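Local coordinates for protein exotoxin 3 (PDB 2Z8L) that binds the sialylated glycan sialyl Lewis X and belongs to the staphylococcal superantigen-like toxins, probably recognising host glycoproteins that carry such sugars, at residues 115-120 with 150-155. Sequence-based numbering, arbitrary orientation.
Unlike the reference sequence in segment 150-155: Asn155 (reference Asp).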
ATOM      1  N   PHE A 115      11.514 -11.866  -0.179  1.00 16.58           N
ATOM      2  CA  PHE A 115      11.578 -10.704  -1.037  1.00 15.89           C
ATOM      3  C   PHE A 115      12.935 -10.772  -1.732  1.00 16.04           C
ATOM      4  O   PHE A 115      13.938 -10.578  -1.059  1.00 16.60           O
ATOM      5  CB  PHE A 115      11.475  -9.423  -0.184  1.00 17.79           C
ATOM      6  CG  PHE A 115      11.342  -8.165  -0.938  1.00 17.87           C
ATOM      7  CD1 PHE A 115      10.944  -8.110  -2.270  1.00 18.49           C
ATOM      8  CD2 PHE A 115      11.537  -6.980  -0.280  1.00 22.59           C
ATOM      9  CE1 PHE A 115      10.776  -6.888  -2.924  1.00 20.12           C
ATOM     10  CE2 PHE A 115      11.409  -5.785  -0.943  1.00 21.36           C
ATOM     11  CZ  PHE A 115      11.018  -5.739  -2.240  1.00 18.53           C
ATOM     12  N   VAL A 116      12.928 -11.143  -3.007  1.00 14.80           N
ATOM     13  CA  VAL A 116      14.195 -11.413  -3.763  1.00 15.17           C
ATOM     14  C   VAL A 116      14.489 -10.129  -4.535  1.00 14.57           C
ATOM     15  O   VAL A 116      13.739  -9.752  -5.431  1.00 14.99           O
ATOM     16  CB  VAL A 116      14.061 -12.606  -4.719  1.00 16.28           C
ATOM     17  CG1 VAL A 116      15.332 -12.885  -5.419  1.00 17.44           C
ATOM     18  CG2 VAL A 116      13.674 -13.903  -3.959  1.00 18.88           C
ATOM     19  N   ILE A 117      15.559  -9.449  -4.155  1.00 12.97           N
ATOM     20  CA  ILE A 117      15.902  -8.175  -4.689  1.00 13.98           C
ATOM     21  C   ILE A 117      17.135  -8.332  -5.574  1.00 13.53           C
ATOM     22  O   ILE A 117      18.214  -8.663  -5.072  1.00 14.00           O
ATOM     23  CB  ILE A 117      16.187  -7.220  -3.574  1.00 13.51           C
ATOM     24  CG1 ILE A 117      14.947  -7.099  -2.666  1.00 15.15           C
ATOM     25  CG2 ILE A 117      16.612  -5.837  -4.116  1.00 14.77           C
ATOM     26  CD1 ILE A 117      15.269  -6.642  -1.310  1.00 16.61           C
ATOM     27  N   LYS A 118      16.950  -8.067  -6.852  1.00 12.52           N
ATOM     28  CA  LYS A 118      18.051  -8.177  -7.826  1.00 15.14           C
ATOM     29  C   LYS A 118      18.510  -6.776  -8.103  1.00 15.46           C
ATOM     30  O   LYS A 118      17.782  -6.041  -8.777  1.00 16.72           O
ATOM     31  CB  LYS A 118      17.578  -8.860  -9.094  1.00 15.86           C
ATOM     32  CG  LYS A 118      17.288 -10.337  -8.847  1.00 20.72           C
ATOM     33  CD  LYS A 118      17.210 -11.146 -10.106  1.00 22.36           C
ATOM     34  CE  LYS A 118      17.288 -12.666  -9.800  1.00 26.24           C
ATOM     35  NZ  LYS A 118      17.858 -13.481 -10.953  1.00 29.91           N
ATOM     36  N   LYS A 119      19.699  -6.433  -7.585  1.00 15.05           N
ATOM     37  CA  LYS A 119      20.219  -5.065  -7.628  1.00 15.79           C
ATOM     38  C   LYS A 119      21.348  -4.974  -8.635  1.00 15.82           C
ATOM     39  O   LYS A 119      22.329  -5.700  -8.503  1.00 14.64           O
ATOM     40  CB  LYS A 119      20.706  -4.653  -6.244  1.00 17.34           C
ATOM     41  CG  LYS A 119      21.109  -3.150  -6.155  1.00 19.46           C
ATOM     42  CD  LYS A 119      21.604  -2.758  -4.800  1.00 20.85           C
ATOM     43  CE  LYS A 119      22.136  -1.345  -4.820  1.00 25.63           C
ATOM     44  NZ  LYS A 119      21.422  -0.490  -5.806  1.00 31.43           N
ATOM     45  N   GLU A 120      21.236  -4.060  -9.592  1.00 15.56           N
ATOM     46  CA  GLU A 120      22.337  -3.823 -10.531  1.00 18.48           C
ATOM     47  C   GLU A 120      23.569  -3.327  -9.784  1.00 18.94           C
ATOM     48  O   GLU A 120      23.485  -2.439  -8.934  1.00 20.25           O
ATOM     49  CB  GLU A 120      21.931  -2.847 -11.625  1.00 18.62           C
ATOM     50  CG  GLU A 120      20.908  -3.409 -12.593  1.00 22.15           C
ATOM     51  CD  GLU A 120      20.646  -2.507 -13.831  1.00 25.61           C
ATOM     52  OE1 GLU A 120      21.416  -1.539 -14.097  1.00 32.86           O
ATOM     53  OE2 GLU A 120      19.640  -2.793 -14.547  1.00 35.53           O
ATOM     54  N   GLN A 150       9.545   2.011   0.255  1.00 12.14           N
ATOM     55  CA  GLN A 150      10.244   2.682   1.323  1.00 13.72           C
ATOM     56  C   GLN A 150      11.456   1.857   1.817  1.00 13.73           C
ATOM     57  O   GLN A 150      12.501   2.401   2.043  1.00 12.95           O
ATOM     58  CB  GLN A 150       9.272   3.005   2.455  1.00 14.00           C
ATOM     59  CG  GLN A 150       9.875   3.925   3.496  1.00 15.66           C
ATOM     60  CD  GLN A 150       8.840   4.645   4.322  1.00 20.81           C
ATOM     61  OE1 GLN A 150       8.459   4.152   5.400  1.00 28.11           O
ATOM     62  NE2 GLN A 150       8.384   5.825   3.844  1.00 22.04           N
ATOM     63  N   TYR A 151      11.280   0.542   1.924  1.00 12.31           N
ATOM     64  CA  TYR A 151      12.366  -0.361   2.339  1.00 12.11           C
ATOM     65  C   TYR A 151      13.508  -0.312   1.304  1.00 10.39           C
ATOM     66  O   TYR A 151      14.682  -0.265   1.644  1.00 12.13           O
ATOM     67  CB  TYR A 151      11.862  -1.763   2.460  1.00 13.40           C
ATOM     68  CG  TYR A 151      12.901  -2.773   2.792  1.00 14.42           C
ATOM     69  CD1 TYR A 151      13.307  -2.945   4.101  1.00 15.85           C
ATOM     70  CD2 TYR A 151      13.462  -3.557   1.813  1.00 14.46           C
ATOM     71  CE1 TYR A 151      14.308  -3.859   4.413  1.00 19.03           C
ATOM     72  CE2 TYR A 151      14.456  -4.481   2.103  1.00 16.97           C
ATOM     73  CZ  TYR A 151      14.867  -4.630   3.409  1.00 18.05           C
ATOM     74  OH  TYR A 151      15.847  -5.546   3.687  1.00 21.62           O
ATOM     75  N   LEU A 152      13.151  -0.315   0.020  1.00 10.15           N
ATOM     76  CA  LEU A 152      14.168  -0.280  -1.034  1.00 10.80           C
ATOM     77  C   LEU A 152      14.906   1.055  -1.134  1.00 10.27           C
ATOM     78  O   LEU A 152      16.094   1.116  -1.502  1.00 10.83           O
ATOM     79  CB  LEU A 152      13.547  -0.676  -2.390  1.00 10.41           C
ATOM     80  CG  LEU A 152      12.992  -2.090  -2.514  1.00 11.59           C
ATOM     81  CD1 LEU A 152      12.235  -2.193  -3.829  1.00 14.00           C
ATOM     82  CD2 LEU A 152      14.120  -3.126  -2.386  1.00 13.90           C
ATOM     83  N   ILE A 153      14.215   2.163  -0.819  1.00 11.34           N
ATOM     84  CA  ILE A 153      14.835   3.453  -0.793  1.00 11.89           C
ATOM     85  C   ILE A 153      15.848   3.526   0.346  1.00 12.51           C
ATOM     86  O   ILE A 153      16.969   4.036   0.157  1.00 13.15           O
ATOM     87  CB  ILE A 153      13.785   4.567  -0.667  1.00 12.02           C
ATOM     88  CG1 ILE A 153      13.009   4.694  -1.978  1.00 11.38           C
ATOM     89  CG2 ILE A 153      14.445   5.927  -0.361  1.00 12.56           C
ATOM     90  CD1 ILE A 153      11.606   5.435  -1.813  1.00 12.52           C
ATOM     91  N   GLN A 154      15.432   3.021   1.504  1.00 13.58           N
ATOM     92  CA  GLN A 154      16.280   3.081   2.725  1.00 15.59           C
ATOM     93  C   GLN A 154      17.480   2.132   2.673  1.00 15.10           C
ATOM     94  O   GLN A 154      18.521   2.405   3.280  1.00 14.45           O
ATOM     95  CB  GLN A 154      15.463   2.742   3.971  1.00 16.18           C
ATOM     96  CG  GLN A 154      14.351   3.740   4.315  1.00 20.96           C
ATOM     97  CD  GLN A 154      13.349   3.225   5.368  1.00 23.27           C
ATOM     98  OE1 GLN A 154      13.131   2.003   5.534  1.00 32.89           O
ATOM     99  NE2 GLN A 154      12.674   4.161   6.023  1.00 31.40           N
ATOM    100  N   ASN A 155      17.325   1.000   2.001  1.00 14.15           N
ATOM    101  CA  ASN A 155      18.311  -0.088   2.106  1.00 15.41           C
ATOM    102  C   ASN A 155      19.006  -0.500   0.803  1.00 15.15           C
ATOM    103  O   ASN A 155      20.068  -1.120   0.848  1.00 15.47           O
ATOM    104  CB  ASN A 155      17.656  -1.292   2.739  1.00 15.72           C
ATOM    105  CG  ASN A 155      17.145  -1.005   4.120  1.00 18.55           C
ATOM    106  OD1 ASN A 155      15.940  -0.822   4.340  1.00 22.21           O
ATOM    107  ND2 ASN A 155      18.059  -0.962   5.067  1.00 18.66           N
TER
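Leu152 pushes its isobutyl group into a hollow between Phe115 and Ile117, a compact example of how the beta-grasp fold seats a helix on a mixed sheet. Here the C-terminal end of helix 141-155 lies over strand 114-121, the two short segments running at 46° to each other with their axes 12.0 Å apart at closest approach. That spacing is bridged by apolar side chains from both sides. The bump is the leucine's CD2, which stands 3.9 Å from Ile117 CD1 and also lies near CG1 and CG2 of the same isoleucine, so that one methyl meets both branches. The bond to CB already points at the strand, and CG, anti to the carbonyl carbon (chi1 -63°), carries the fork on, so that both methyls, CD1 and CD2, lie 4.1 Å from Phe115 CZ. The two walls of the hollow also touch each other: Ile117 CG1 lies 3.9 Å above the plane of the Phe115 ring, over its centre. Tyr151 lines one flank: its CD2 comes to the edge of the phenylalanine ring, 4.1 Å from Phe115 CE2. Beyond the two segments, Met203 and Ala205 of strand 200-207 pack on Phe115, while from the loop after the helix Phe156 touches Ile117 and Leu158 touches Leu152, continuing the apolar layer. At the tyrosine's own rim, Ile117 CD1 lies near the ring plane, 4.1 Å from Tyr151 CE2.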